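Local coordinates for hypothetical protein (Bacteroides fragilis, PDB 4JX0), which is of unknown function but binds magnesium and pairs a BT_3987-like N-terminal domain with a probable F5/8 type C (discoidin-like) domain, at residues 174-183 against 270-278. Residues are numbered along the deposited sequence; the frame is centred on the assembly and turned at random.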
loop_
_atom_site.group_PDB
_atom_site.type_symbol
_atom_site.label_atom_id
_atom_site.label_comp_id
_atom_site.label_asym_id
_atom_site.label_seq_id
_atom_site.Cartn_x
_atom_site.Cartn_y
_atom_site.Cartn_z
ATOM N N ILE A 174 7.414 -3.254 8.395
ATOM C CA ILE A 174 7.321 -4.643 8.860
ATOM C C ILE A 174 5.850 -5.093 9.030
ATOM O O ILE A 174 5.031 -4.408 9.653
ATOM C CB ILE A 174 8.118 -4.882 10.177
ATOM C CG1 ILE A 174 9.635 -4.765 9.911
ATOM C CG2 ILE A 174 7.799 -6.268 10.781
ATOM C CD1 ILE A 174 10.433 -4.432 11.155
ATOM N N ARG A 175 5.563 -6.291 8.508
ATOM C CA ARG A 175 4.263 -6.944 8.634
ATOM C C ARG A 175 4.467 -8.452 8.580
ATOM O O ARG A 175 4.878 -8.995 7.548
ATOM C CB ARG A 175 3.277 -6.502 7.544
ATOM C CG ARG A 175 1.894 -7.146 7.693
ATOM C CD ARG A 175 0.867 -6.544 6.761
ATOM N NE ARG A 175 0.835 -7.226 5.464
ATOM C CZ ARG A 175 0.212 -6.771 4.383
ATOM N NH1 ARG A 175 -0.443 -5.613 4.419
ATOM N NH2 ARG A 175 0.240 -7.470 3.250
ATOM N N LEU A 176 4.115 -9.136 9.656
ATOM C CA LEU A 176 4.252 -10.585 9.705
ATOM C C LEU A 176 3.101 -11.222 8.932
ATOM O O LEU A 176 2.075 -10.580 8.716
ATOM C CB LEU A 176 4.269 -11.077 11.158
ATOM C CG LEU A 176 5.161 -10.306 12.149
ATOM C CD1 LEU A 176 4.965 -10.819 13.541
ATOM C CD2 LEU A 176 6.624 -10.385 11.742
ATOM N N ASP A 177 3.271 -12.455 8.486
ATOM C CA ASP A 177 2.213 -13.200 7.800
ATOM C C ASP A 177 1.741 -14.175 8.841
ATOM O O ASP A 177 2.037 -15.374 8.754
ATOM C CB ASP A 177 2.741 -13.871 6.514
ATOM C CG ASP A 177 1.794 -14.804 5.793
ATOM O OD1 ASP A 177 0.559 -14.637 5.951
ATOM O OD2 ASP A 177 2.287 -15.722 5.079
ATOM N N ASN A 178 1.100 -13.635 9.901
ATOM C CA ASN A 178 0.660 -14.427 11.044
ATOM C C ASN A 178 -0.841 -14.332 11.289
ATOM O O ASN A 178 -1.263 -14.627 12.398
ATOM C CB ASN A 178 1.414 -13.980 12.299
ATOM C CG ASN A 178 1.326 -14.956 13.433
ATOM O OD1 ASN A 178 1.518 -16.158 13.247
ATOM N ND2 ASN A 178 0.982 -14.481 14.618
ATOM N N ILE A 179 -1.656 -13.984 10.275
ATOM C CA ILE A 179 -3.108 -13.923 10.429
ATOM C C ILE A 179 -3.738 -14.859 9.400
ATOM O O ILE A 179 -3.519 -14.687 8.200
ATOM C CB ILE A 179 -3.639 -12.470 10.312
ATOM C CG1 ILE A 179 -3.134 -11.579 11.484
ATOM C CG2 ILE A 179 -5.161 -12.439 10.223
ATOM C CD1 ILE A 179 -3.666 -11.893 12.872
ATOM N N ASP A 180 -4.507 -15.854 9.879
ATOM C CA ASP A 180 -5.219 -16.808 9.035
ATOM C C ASP A 180 -6.645 -16.286 8.794
ATOM O O ASP A 180 -7.376 -16.015 9.753
ATOM C CB ASP A 180 -5.230 -18.197 9.674
ATOM C CG ASP A 180 -5.923 -19.243 8.828
ATOM O OD1 ASP A 180 -5.385 -19.593 7.753
ATOM O OD2 ASP A 180 -7.011 -19.693 9.222
ATOM N N SER A 181 -7.025 -16.149 7.512
ATOM C CA SER A 181 -8.314 -15.615 7.085
ATOM C C SER A 181 -9.293 -16.716 6.592
ATOM O O SER A 181 -10.257 -16.405 5.884
ATOM C CB SER A 181 -8.083 -14.604 5.972
ATOM O OG SER A 181 -7.033 -13.705 6.293
ATOM N N SER A 182 -9.086 -17.982 7.002
ATOM C CA SER A 182 -9.959 -19.082 6.603
ATOM C C SER A 182 -11.347 -18.979 7.235
ATOM O O SER A 182 -12.273 -19.622 6.745
ATOM C CB SER A 182 -9.342 -20.416 6.996
ATOM O OG SER A 182 -9.420 -20.610 8.397
ATOM N N ASN A 183 -11.479 -18.254 8.371
ATOM C CA ASN A 183 -12.733 -18.090 9.103
ATOM C C ASN A 183 -13.208 -19.412 9.743
ATOM O O ASN A 183 -14.359 -19.503 10.170
ATOM C CB ASN A 183 -13.828 -17.503 8.212
ATOM C CG ASN A 183 -14.828 -16.692 8.980
ATOM O OD1 ASN A 183 -14.459 -15.765 9.692
ATOM N ND2 ASN A 183 -16.109 -17.038 8.887
ATOM N N VAL A 270 3.336 -4.308 16.823
ATOM C CA VAL A 270 3.733 -5.013 15.603
ATOM C C VAL A 270 2.501 -5.398 14.788
ATOM O O VAL A 270 1.512 -5.842 15.360
ATOM C CB VAL A 270 4.585 -6.262 15.949
ATOM C CG1 VAL A 270 5.122 -6.933 14.683
ATOM C CG2 VAL A 270 5.727 -5.900 16.892
ATOM N N ASN A 271 2.575 -5.239 13.448
ATOM C CA ASN A 271 1.495 -5.620 12.533
ATOM C C ASN A 271 1.645 -7.114 12.227
ATOM O O ASN A 271 2.600 -7.509 11.547
ATOM C CB ASN A 271 1.588 -4.772 11.262
ATOM C CG ASN A 271 0.455 -4.947 10.283
ATOM O OD1 ASN A 271 -0.331 -5.899 10.342
ATOM N ND2 ASN A 271 0.392 -4.055 9.313
ATOM N N HIS A 272 0.717 -7.949 12.751
ATOM C CA HIS A 272 0.787 -9.406 12.570
ATOM C C HIS A 272 0.177 -9.890 11.243
ATOM O O HIS A 272 0.246 -11.084 10.955
ATOM C CB HIS A 272 0.137 -10.133 13.752
ATOM C CG HIS A 272 1.108 -10.353 14.853
ATOM N ND1 HIS A 272 1.548 -11.619 15.178
ATOM C CD2 HIS A 272 1.797 -9.448 15.583
ATOM C CE1 HIS A 272 2.443 -11.452 16.140
ATOM N NE2 HIS A 272 2.629 -10.158 16.410
ATOM N N GLY A 273 -0.373 -8.981 10.445
ATOM C CA GLY A 273 -0.954 -9.315 9.156
ATOM C C GLY A 273 -2.318 -8.699 8.944
ATOM O O GLY A 273 -2.842 -7.982 9.802
ATOM N N VAL A 274 -2.897 -8.981 7.784
ATOM C CA VAL A 274 -4.205 -8.487 7.415
ATOM C C VAL A 274 -5.195 -9.643 7.422
ATOM O O VAL A 274 -4.976 -10.663 6.752
ATOM C CB VAL A 274 -4.175 -7.787 6.032
ATOM C CG1 VAL A 274 -5.575 -7.331 5.610
ATOM C CG2 VAL A 274 -3.201 -6.609 6.039
ATOM N N PHE A 275 -6.298 -9.473 8.163
ATOM C CA PHE A 275 -7.406 -10.412 8.125
ATOM C C PHE A 275 -8.211 -10.001 6.915
ATOM O O PHE A 275 -8.381 -8.805 6.715
ATOM C CB PHE A 275 -8.233 -10.348 9.409
ATOM C CG PHE A 275 -9.475 -11.211 9.361
ATOM C CD1 PHE A 275 -9.384 -12.592 9.438
ATOM C CD2 PHE A 275 -10.736 -10.639 9.281
ATOM C CE1 PHE A 275 -10.529 -13.381 9.442
ATOM C CE2 PHE A 275 -11.877 -11.435 9.276
ATOM C CZ PHE A 275 -11.764 -12.798 9.360
ATOM N N ASP A 276 -8.602 -10.942 6.058
ATOM C CA ASP A 276 -9.386 -10.644 4.852
ATOM C C ASP A 276 -10.132 -11.911 4.457
ATOM O O ASP A 276 -9.625 -12.705 3.655
ATOM C CB ASP A 276 -8.475 -10.123 3.719
ATOM C CG ASP A 276 -9.172 -9.770 2.410
ATOM O OD1 ASP A 276 -10.406 -9.565 2.426
ATOM O OD2 ASP A 276 -8.476 -9.666 1.372
ATOM N N ARG A 277 -11.305 -12.137 5.079
ATOM C CA ARG A 277 -12.063 -13.365 4.848
ATOM C C ARG A 277 -12.870 -13.306 3.560
ATOM O O ARG A 277 -13.122 -12.232 3.007
ATOM C CB ARG A 277 -12.975 -13.730 6.026
ATOM C CG ARG A 277 -14.009 -12.688 6.423
ATOM C CD ARG A 277 -15.070 -13.284 7.323
ATOM N NE ARG A 277 -16.042 -12.272 7.731
ATOM C CZ ARG A 277 -17.220 -12.518 8.292
ATOM N NH1 ARG A 277 -17.615 -13.767 8.515
ATOM N NH2 ARG A 277 -18.020 -11.517 8.630
ATOM N N LYS A 278 -13.232 -14.498 3.075
ATOM C CA LYS A 278 -14.005 -14.710 1.860
ATOM C C LYS A 278 -15.382 -15.333 2.173
ATOM O O LYS A 278 -16.183 -15.477 1.267
ATOM C CB LYS A 278 -13.197 -15.623 0.916
ATOM C CG LYS A 278 -12.072 -14.891 0.162
ATOM C CD LYS A 278 -10.725 -15.616 0.239
ATOM C CE LYS A 278 -10.018 -15.411 1.567
ATOM N NZ LYS A 278 -8.966 -16.439 1.811
HETATM O O HOH W 1 -1.367 -3.364 6.646
#
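The backbone N of L176 reaches N271 O at 2.9 Å in the plane of that carbonyl, and the neighbouring carbonyl, H272 O, takes the backbone N of N178 (2.9 Å) nearly end-on. The H272 ring meets two residues of 174-183. N178 ND2 lies in the ring plane and donates to H272 ND1 (3.0 Å), although the amide itself is turned 56° from the ring; K290 N binds N178 OD1, which leaves the NH2 facing the histidine. Over one ring face, L176 CD1 makes a CH-pi contact, 3.7 Å from the centroid; with CG anti to the carbonyl carbon (chi1 -46°), the leucine runs alongside the imidazole. Glycine suits position 273 because at its phi of 133° a side chain would jam against the preceding carbonyl O; G273 N closes an Asx turn on N271 OD1.

R175 lies beside N271, its methylenes along the amide; a water accepts from R175 NH1 and N271 ND2, while V274 CG2 covers one guanidinium face. I179 CG2 packs on F275 CB (3.8 Å). Further along, serine's short side chain puts S181 OG within reach of D276 N (3.2 Å), which donates to it. N183 OD1 bonds to Y285 N, and R277 pairs with D281.

Residues 179-180 join strand 283-294, so the contact ties the edge strand 269-276 to a second sheet. Two of its four hydrogen bonds are backbone to backbone; the N178 and S181 side chains make the others, the ND2 bond implying that H272 ND1 probably carries no proton.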